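Local coordinates for conserved hypothetical protein (Caulobacter vibrioides, PDB 1XFJ), which probably acts as a purine nucleoside phosphorylase of the YfiH/LACC1 family, cleaving inosine with phosphate and deaminating adenosine, at residues G136-V141 and L179-A184; G161-C166 and D212-A217; K170-G175 and F204-F209. One frame throughout, in Å; residues are numbered along the deposited sequence.

Overall arrangement
The three contacts form a chain of packing around helix 206-216. Contact 3 holds the entry to this helix and contact 2 lies further along it, their centres about 14 Å apart; they touch where Cys166 SG lies 3.8 Å from Pro207 CD. Contact 1 has its centre about 12 Å from that of contact 3 and joins it through aromatic packing, with Phe182 CE2 3.6 Å from Phe204 CZ. Contacts 1 and 2, about 14 Å apart between centres, touch where Ala137 O lies 3.7 Å from Arg213 CD. Contact 3 includes the Tyr172 side chain, which is about 3 Å from a bound beta-mercaptoethanol, probably a crystallisation additive; it may mark a pocket but identifies no substrate site.

Contact 1. Residues G136-V141 and L179-A184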
loop_
_atom_site.group_PDB
_atom_site.type_symbol
_atom_site.label_atom_id
_atom_site.label_comp_id
_atom_site.label_asym_id
_atom_site.label_seq_id
_atom_site.Cartn_x
_atom_site.Cartn_y
_atom_site.Cartn_z
ATOM N N GLY A 136 -4.279 7.402 7.531
ATOM C CA GLY A 136 -3.864 8.102 6.327
ATOM C C GLY A 136 -5.032 8.318 5.384
ATOM O O GLY A 136 -5.205 9.401 4.823
ATOM N N ALA A 137 -5.845 7.283 5.205
ATOM C CA ALA A 137 -7.000 7.385 4.321
ATOM C C ALA A 137 -7.951 8.478 4.800
ATOM O O ALA A 137 -8.419 9.302 4.010
ATOM C CB ALA A 137 -7.729 6.052 4.261
ATOM N N LEU A 138 -8.230 8.492 6.099
ATOM C CA LEU A 138 -9.137 9.489 6.655
ATOM C C LEU A 138 -8.586 10.906 6.528
ATOM O O LEU A 138 -9.319 11.837 6.179
ATOM C CB LEU A 138 -9.411 9.188 8.131
ATOM C CG LEU A 138 -10.316 10.192 8.846
ATOM C CD1 LEU A 138 -11.699 10.178 8.207
ATOM C CD2 LEU A 138 -10.404 9.837 10.326
ATOM N N ASP A 139 -7.295 11.066 6.801
ATOM C CA ASP A 139 -6.664 12.380 6.749
ATOM C C ASP A 139 -6.369 12.922 5.350
ATOM O O ASP A 139 -6.117 14.118 5.192
ATOM C CB ASP A 139 -5.388 12.381 7.600
ATOM C CG ASP A 139 -5.674 12.160 9.082
ATOM O OD1 ASP A 139 -6.804 12.462 9.527
ATOM O OD2 ASP A 139 -4.766 11.699 9.811
ATOM N N GLY A 140 -6.392 12.056 4.338
ATOM C CA GLY A 140 -6.157 12.524 2.980
ATOM C C GLY A 140 -4.881 12.118 2.256
ATOM O O GLY A 140 -4.425 12.841 1.360
ATOM N N VAL A 141 -4.304 10.972 2.602
ATOM C CA VAL A 141 -3.081 10.546 1.930
ATOM C C VAL A 141 -3.300 10.312 0.434
ATOM O O VAL A 141 -2.393 10.531 -0.369
ATOM C CB VAL A 141 -2.485 9.258 2.556
ATOM C CG1 VAL A 141 -3.385 8.060 2.293
ATOM C CG2 VAL A 141 -1.086 9.019 1.998
ATOM N N LEU A 179 -15.892 4.157 14.582
ATOM C CA LEU A 179 -17.069 4.467 13.772
ATOM C C LEU A 179 -17.412 5.948 13.846
ATOM O O LEU A 179 -17.569 6.626 12.828
ATOM C CB LEU A 179 -18.274 3.665 14.273
ATOM C CG LEU A 179 -19.616 4.178 13.739
ATOM C CD1 LEU A 179 -19.704 3.890 12.249
ATOM C CD2 LEU A 179 -20.761 3.521 14.488
ATOM N N HIS A 180 -17.530 6.446 15.069
ATOM C CA HIS A 180 -17.883 7.838 15.286
ATOM C C HIS A 180 -16.843 8.808 14.739
ATOM O O HIS A 180 -17.194 9.878 14.244
ATOM C CB HIS A 180 -18.135 8.065 16.775
ATOM C CG HIS A 180 -19.294 7.277 17.305
ATOM N ND1 HIS A 180 -19.434 6.958 18.639
ATOM C CD2 HIS A 180 -20.361 6.730 16.675
ATOM C CE1 HIS A 180 -20.533 6.245 18.807
ATOM N NE2 HIS A 180 -21.116 6.092 17.631
ATOM N N ARG A 181 -15.568 8.434 14.808
ATOM C CA ARG A 181 -14.514 9.301 14.290
ATOM C C ARG A 181 -14.732 9.519 12.795
ATOM O O ARG A 181 -14.668 10.646 12.306
ATOM C CB ARG A 181 -13.135 8.676 14.520
ATOM C CG ARG A 181 -11.985 9.552 14.037
ATOM C CD ARG A 181 -10.632 8.878 14.218
ATOM N NE ARG A 181 -10.336 8.592 15.620
ATOM C CZ ARG A 181 -10.262 7.369 16.135
ATOM N NH1 ARG A 181 -10.461 6.305 15.366
ATOM N NH2 ARG A 181 -9.988 7.207 17.423
ATOM N N PHE A 182 -14.988 8.434 12.069
ATOM C CA PHE A 182 -15.218 8.530 10.631
ATOM C C PHE A 182 -16.510 9.262 10.293
ATOM O O PHE A 182 -16.537 10.098 9.389
ATOM C CB PHE A 182 -15.245 7.140 9.989
ATOM C CG PHE A 182 -13.890 6.638 9.585
ATOM C CD1 PHE A 182 -12.984 6.193 10.540
ATOM C CD2 PHE A 182 -13.500 6.666 8.250
ATOM C CE1 PHE A 182 -11.700 5.787 10.178
ATOM C CE2 PHE A 182 -12.217 6.262 7.874
ATOM C CZ PHE A 182 -11.316 5.824 8.841
ATOM N N GLU A 183 -17.584 8.947 11.008
ATOM C CA GLU A 183 -18.862 9.594 10.739
ATOM C C GLU A 183 -18.799 11.095 10.979
ATOM O O GLU A 183 -19.421 11.876 10.256
ATOM C CB GLU A 183 -19.967 8.985 11.604
ATOM C CG GLU A 183 -20.256 7.524 11.293
ATOM C CD GLU A 183 -21.517 7.023 11.969
ATOM O OE1 GLU A 183 -21.715 7.333 13.162
ATOM O OE2 GLU A 183 -22.303 6.309 11.312
ATOM N N ALA A 184 -18.036 11.494 11.989
ATOM C CA ALA A 184 -17.898 12.901 12.333
ATOM C C ALA A 184 -16.904 13.647 11.446
ATOM O O ALA A 184 -17.196 14.742 10.964
ATOM C CB ALA A 184 -17.486 13.035 13.800
#
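Leu138 holds CG anti to its own backbone N (chi1 178°), which carries both methyl groups out from helix 134-139 to Phe182 and Arg181 on helix 176-185. The two branches then divide the work. CD1 settles over one face of the Phe182 ring, 4.2 Å from the ring centroid and 22° off the normal, which meets the geometry of a CH-pi contact. It is displaced toward the rim, and the ring atom nearest to it is CD2, at 3.9 Å from Leu138 CD1. The same ring is reached a second time nearer the backbone, since Leu138 CB is 3.9 Å from Phe182 CZ. The CA-CB bond of Phe182 does not aim at Leu138; the ring reaches across, so that CD2, CE2 and CZ meet the leucine.

The other branch, CD2, meets the aliphatic part of Arg181, 4.0 Å from CD. Arg181 is extended through its first two torsions and bends only at chi3 (-62°), so its methylene groups run roughly at right angles to Leu138 and serve as an apolar surface at the margin of the contact.

Just beyond Leu138 the helix stops. Gly136 O accepts from both Gly140 N, at 2.9 Å, and Val141 N, also at 2.9 Å, the donors arriving from opposite faces of the carbonyl plane; with the positive phi of Gly140 and a weak Gly140 N to Ala137 O bond, this is the pattern of a Schellman motif. Trp134 touches both Phe182 and Arg181, and Phe178 stacks on Phe182. The contact thus joins helices 134-139 and 176-185 through a leucine-on-aromatic CH-pi contact within an aromatic cluster, beside a Schellman-type helix end, in a protein of alpha-beta-beta-alpha architecture.

Contact 2. Residues G161-C166 and D212-A217; sequences GVVGPC and DRLATA
Leu214 meets Val163 and Gly161 most closely through CD1, which lies 4.0 Å from Val163 CG2 and 4.0 Å from the carbonyl oxygen Gly161 O, while CD2 lies 4.5 Å from Gly161 CA. The leucine chi1 of -77° sets CG opposite the carbonyl carbon and beside the backbone N, and an extended chi2 of 165° carries CD1 onward to the strand. Val163 answers with the branch that lies beside its own backbone N, and the two side chains meet at a slant. Gly161, without a side chain, leaves room for the leucine to lie against bare backbone: the CA atoms of Gly161 and Leu214 are 7.1 Å apart, the closest such pair between the segments. Val162, between Gly161 and Val163 on the strand, points its CB away from the helix.

Arg213 and Thr216 find partners on their own helix, and Asp212 has a second one in Arg191. Arg213 folds back through three bent torsions until NH2 reaches Asp212 OD2, 2.9 Å away, in a salt bridge close to the guanidinium plane, on the syn side of OD2 but tilted 28° from the carboxylate plane. The other carboxylate oxygen, OD1, is bridged by Arg191, so Asp212 faces an arginine at each oxygen, which would probably favour its ionised form. One turn on, Thr216 OG1 donates to Asp212 O at 2.9 Å, reaching that oxygen from the face opposite to Thr216 N.

Helix 206-216 packs on strand 160-163 of the six-stranded sheet, with Val142 of helix 141-151 also against Leu214. Between the segments the contact is van der Waals packing, a methyl against a methyl and against a backbone carbonyl, with no polar bond across; the charges of Asp212 and Arg213 are paired off to the side.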
loop_
_atom_site.group_PDB
_atom_site.type_symbol
_atom_site.label_atom_id
_atom_site.label_comp_id
_atom_site.label_asym_id
_atom_site.label_seq_id
_atom_site.Cartn_x
_atom_site.Cartn_y
_atom_site.Cartn_z
ATOM N N GLY A 161 -5.752 4.414 -10.522
ATOM C CA GLY A 161 -5.352 4.072 -9.168
ATOM C C GLY A 161 -5.922 2.733 -8.748
ATOM O O GLY A 161 -7.119 2.484 -8.898
ATOM N N VAL A 162 -5.066 1.870 -8.216
ATOM C CA VAL A 162 -5.492 0.544 -7.795
ATOM C C VAL A 162 -5.144 0.254 -6.346
ATOM O O VAL A 162 -4.020 0.500 -5.905
ATOM C CB VAL A 162 -4.844 -0.546 -8.674
ATOM C CG1 VAL A 162 -5.250 -1.929 -8.182
ATOM C CG2 VAL A 162 -5.249 -0.346 -10.123
ATOM N N VAL A 163 -6.119 -0.273 -5.614
ATOM C CA VAL A 163 -5.924 -0.627 -4.213
ATOM C C VAL A 163 -5.499 -2.092 -4.182
ATOM O O VAL A 163 -6.127 -2.935 -4.813
ATOM C CB VAL A 163 -7.234 -0.447 -3.417
ATOM C CG1 VAL A 163 -6.990 -0.711 -1.938
ATOM C CG2 VAL A 163 -7.766 0.967 -3.624
ATOM N N GLY A 164 -4.432 -2.395 -3.446
ATOM C CA GLY A 164 -3.955 -3.764 -3.394
ATOM C C GLY A 164 -4.502 -4.595 -2.252
ATOM O O GLY A 164 -5.515 -4.238 -1.641
ATOM N N PRO A 165 -3.852 -5.728 -1.948
ATOM C CA PRO A 165 -4.299 -6.599 -0.860
ATOM C C PRO A 165 -4.309 -5.802 0.439
ATOM O O PRO A 165 -3.405 -5.012 0.695
ATOM C CB PRO A 165 -3.244 -7.706 -0.842
ATOM C CG PRO A 165 -2.747 -7.739 -2.264
ATOM C CD PRO A 165 -2.643 -6.268 -2.593
ATOM N N CYS A 166 -5.343 -5.998 1.246
ATOM C CA CYS A 166 -5.463 -5.300 2.519
ATOM C C CYS A 166 -6.487 -6.050 3.353
ATOM O O CYS A 166 -7.038 -7.049 2.899
ATOM C CB CYS A 166 -5.906 -3.847 2.298
ATOM S SG CYS A 166 -7.554 -3.638 1.573
ATOM N N ASP A 212 -13.265 5.353 -2.547
ATOM C CA ASP A 212 -14.048 6.584 -2.468
ATOM C C ASP A 212 -13.100 7.785 -2.441
ATOM O O ASP A 212 -13.384 8.824 -3.038
ATOM C CB ASP A 212 -14.915 6.591 -1.204
ATOM C CG ASP A 212 -15.597 7.933 -0.968
ATOM O OD1 ASP A 212 -16.549 8.263 -1.704
ATOM O OD2 ASP A 212 -15.170 8.661 -0.048
ATOM N N ARG A 213 -11.976 7.641 -1.743
ATOM C CA ARG A 213 -11.002 8.724 -1.660
ATOM C C ARG A 213 -10.397 8.977 -3.040
ATOM O O ARG A 213 -10.181 10.127 -3.431
ATOM C CB ARG A 213 -9.893 8.384 -0.657
ATOM C CG ARG A 213 -10.346 8.296 0.800
ATOM C CD ARG A 213 -10.869 9.629 1.322
ATOM N NE ARG A 213 -12.229 9.919 0.869
ATOM C CZ ARG A 213 -12.850 11.077 1.074
ATOM N NH1 ARG A 213 -12.231 12.057 1.722
ATOM N NH2 ARG A 213 -14.090 11.257 0.639
ATOM N N LEU A 214 -10.128 7.902 -3.773
ATOM C CA LEU A 214 -9.573 8.021 -5.117
ATOM C C LEU A 214 -10.568 8.772 -5.997
ATOM O O LEU A 214 -10.202 9.702 -6.717
ATOM C CB LEU A 214 -9.308 6.633 -5.700
ATOM C CG LEU A 214 -8.048 5.953 -5.166
ATOM C CD1 LEU A 214 -8.060 4.467 -5.499
ATOM C CD2 LEU A 214 -6.830 6.643 -5.775
ATOM N N ALA A 215 -11.829 8.359 -5.923
ATOM C CA ALA A 215 -12.890 8.984 -6.704
ATOM C C ALA A 215 -13.013 10.463 -6.369
ATOM O O ALA A 215 -13.178 11.299 -7.260
ATOM C CB ALA A 215 -14.213 8.283 -6.438
ATOM N N THR A 216 -12.938 10.784 -5.082
ATOM C CA THR A 216 -13.049 12.171 -4.648
ATOM C C THR A 216 -11.842 12.984 -5.107
ATOM O O THR A 216 -11.935 14.204 -5.282
ATOM C CB THR A 216 -13.192 12.258 -3.113
ATOM O OG1 THR A 216 -14.359 11.532 -2.707
ATOM C CG2 THR A 216 -13.338 13.709 -2.668
ATOM N N ALA A 217 -10.716 12.304 -5.324
ATOM C CA ALA A 217 -9.493 12.963 -5.774
ATOM C C ALA A 217 -9.453 13.108 -7.298
ATOM O O ALA A 217 -8.456 13.556 -7.861
ATOM C CB ALA A 217 -8.271 12.181 -5.297
#

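Contact 3. Residues K170-G175 and F204-F209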
loop_
_atom_site.group_PDB
_atom_site.type_symbol
_atom_site.label_atom_id
_atom_site.label_comp_id
_atom_site.label_asym_id
_atom_site.label_seq_id
_atom_site.Cartn_x
_atom_site.Cartn_y
_atom_site.Cartn_z
ATOM N N LYS A 170 -14.827 -8.173 5.578
ATOM C CA LYS A 170 -15.313 -9.297 6.369
ATOM C C LYS A 170 -14.338 -9.569 7.509
ATOM O O LYS A 170 -14.620 -10.368 8.405
ATOM C CB LYS A 170 -15.437 -10.554 5.500
ATOM C CG LYS A 170 -14.107 -11.129 5.027
ATOM C CD LYS A 170 -14.315 -12.329 4.111
ATOM C CE LYS A 170 -12.996 -12.909 3.623
ATOM N NZ LYS A 170 -12.204 -13.493 4.737
ATOM N N SER A 171 -13.197 -8.886 7.477
ATOM C CA SER A 171 -12.153 -9.088 8.477
ATOM C C SER A 171 -11.828 -7.909 9.389
ATOM O O SER A 171 -11.309 -8.102 10.490
ATOM C CB SER A 171 -10.860 -9.512 7.770
ATOM O OG SER A 171 -11.016 -10.748 7.091
ATOM N N TYR A 172 -12.126 -6.697 8.937
ATOM C CA TYR A 172 -11.791 -5.493 9.696
ATOM C C TYR A 172 -12.795 -5.068 10.770
ATOM O O TYR A 172 -13.657 -4.223 10.528
ATOM C CB TYR A 172 -11.561 -4.337 8.715
ATOM C CG TYR A 172 -10.679 -3.220 9.238
ATOM C CD1 TYR A 172 -10.197 -3.233 10.547
ATOM C CD2 TYR A 172 -10.345 -2.137 8.424
ATOM C CE1 TYR A 172 -9.408 -2.195 11.035
ATOM C CE2 TYR A 172 -9.555 -1.093 8.902
ATOM C CZ TYR A 172 -9.095 -1.129 10.206
ATOM O OH TYR A 172 -8.343 -0.089 10.691
ATOM N N GLU A 173 -12.666 -5.642 11.961
ATOM C CA GLU A 173 -13.558 -5.304 13.067
ATOM C C GLU A 173 -13.064 -4.046 13.778
ATOM O O GLU A 173 -11.867 -3.905 14.040
ATOM C CB GLU A 173 -13.621 -6.458 14.071
ATOM C CG GLU A 173 -14.554 -6.188 15.241
ATOM C CD GLU A 173 -14.591 -7.325 16.237
ATOM O OE1 GLU A 173 -13.653 -7.438 17.055
ATOM O OE2 GLU A 173 -15.558 -8.115 16.194
ATOM N N VAL A 174 -13.984 -3.134 14.085
ATOM C CA VAL A 174 -13.625 -1.898 14.775
ATOM C C VAL A 174 -14.654 -1.540 15.845
ATOM O O VAL A 174 -15.754 -2.100 15.872
ATOM C CB VAL A 174 -13.497 -0.716 13.784
ATOM C CG1 VAL A 174 -12.481 -1.054 12.701
ATOM C CG2 VAL A 174 -14.847 -0.397 13.169
ATOM N N GLY A 175 -14.285 -0.609 16.724
ATOM C CA GLY A 175 -15.181 -0.188 17.790
ATOM C C GLY A 175 -15.986 1.055 17.453
ATOM O O GLY A 175 -15.873 1.598 16.353
ATOM N N PHE A 204 -15.461 -2.502 9.133
ATOM C CA PHE A 204 -15.138 -1.372 8.275
ATOM C C PHE A 204 -14.625 -1.862 6.929
ATOM O O PHE A 204 -13.792 -2.766 6.863
ATOM C CB PHE A 204 -14.080 -0.495 8.946
ATOM C CG PHE A 204 -13.659 0.696 8.129
ATOM C CD1 PHE A 204 -14.599 1.614 7.669
ATOM C CD2 PHE A 204 -12.312 0.924 7.856
ATOM C CE1 PHE A 204 -14.202 2.740 6.956
ATOM C CE2 PHE A 204 -11.907 2.049 7.143
ATOM C CZ PHE A 204 -12.853 2.959 6.693
ATOM N N ASP A 205 -15.141 -1.260 5.862
ATOM C CA ASP A 205 -14.743 -1.615 4.505
ATOM C C ASP A 205 -13.659 -0.636 4.058
ATOM O O ASP A 205 -13.943 0.364 3.400
ATOM C CB ASP A 205 -15.954 -1.524 3.568
ATOM C CG ASP A 205 -15.714 -2.205 2.234
ATOM O OD1 ASP A 205 -14.536 -2.339 1.840
ATOM O OD2 ASP A 205 -16.705 -2.598 1.573
ATOM N N LEU A 206 -12.414 -0.929 4.422
ATOM C CA LEU A 206 -11.290 -0.071 4.073
ATOM C C LEU A 206 -11.097 0.114 2.568
ATOM O O LEU A 206 -11.021 1.243 2.085
ATOM C CB LEU A 206 -10.000 -0.621 4.696
ATOM C CG LEU A 206 -8.728 0.195 4.459
ATOM C CD1 LEU A 206 -8.861 1.573 5.081
ATOM C CD2 LEU A 206 -7.545 -0.544 5.060
ATOM N N PRO A 207 -11.008 -0.987 1.803
ATOM C CA PRO A 207 -10.820 -0.798 0.362
ATOM C C PRO A 207 -11.904 0.066 -0.280
ATOM O O PRO A 207 -11.615 0.891 -1.142
ATOM C CB PRO A 207 -10.786 -2.231 -0.178
ATOM C CG PRO A 207 -11.584 -3.005 0.829
ATOM C CD PRO A 207 -11.121 -2.416 2.136
ATOM N N ALA A 208 -13.150 -0.106 0.144
ATOM C CA ALA A 208 -14.224 0.693 -0.430
ATOM C C ALA A 208 -14.038 2.160 -0.055
ATOM O O ALA A 208 -14.297 3.056 -0.863
ATOM C CB ALA A 208 -15.580 0.182 0.046
ATOM N N PHE A 209 -13.579 2.412 1.166
ATOM C CA PHE A 209 -13.366 3.787 1.596
ATOM C C PHE A 209 -12.229 4.412 0.794
ATOM O O PHE A 209 -12.308 5.567 0.387
ATOM C CB PHE A 209 -13.020 3.856 3.081
ATOM C CG PHE A 209 -12.793 5.257 3.572
ATOM C CD1 PHE A 209 -13.858 6.144 3.687
ATOM C CD2 PHE A 209 -11.511 5.706 3.872
ATOM C CE1 PHE A 209 -13.652 7.462 4.092
ATOM C CE2 PHE A 209 -11.292 7.023 4.277
ATOM C CZ PHE A 209 -12.364 7.902 4.386
#
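Tyr172 is the centre of an inverse gamma turn, and its carbonyl, which the turn leaves aside, serves a neighbouring strand: Tyr172 O accepts from Phe204 N at 2.9 Å, a nearly straight bond with an N-H...O angle of 166°. The turn itself is closed by a weak bond from Glu173 N to Ser171 O, 3.2 Å long.

Beside this bond the two aromatic side chains run next to each other in the same direction. A chi1 of -156° in Tyr172 keeps CG roughly anti to the backbone N and sends the ring along Phe204. Tyr172 CE2 lies 3.6 Å from Phe204 CD2, at the edge of the phenylalanine ring and near its plane. The rings meet obliquely, centroids 5.7 Å apart and planes at 64°. The tyrosine also comes close to the backbone, its CB 3.3 Å from Phe204 O. Leu206 CB approaches the edge of the same ring, 4.0 Å from Tyr172 CD2, and on the strand Val174 CG1 lies 4.1 Å from Phe204 CB.

Helix 206-216 begins right after Phe204 and Asp205. Asp205 is its N-cap, with OD1 accepting from Ala208 N at 3.1 Å; the donor stands well above the carboxylate plane.

Val174 is bonded through the backbone to Arg202, and strand 173-175 is an outer strand beside 201-204 in a three-stranded antiparallel sheet, whose middle strand leads straight into helix 206-216. Phe193 of the third strand and Phe178 of helix 176-185 meet the Phe204 ring, while Trp134 of helix 134-139 lies against Tyr172.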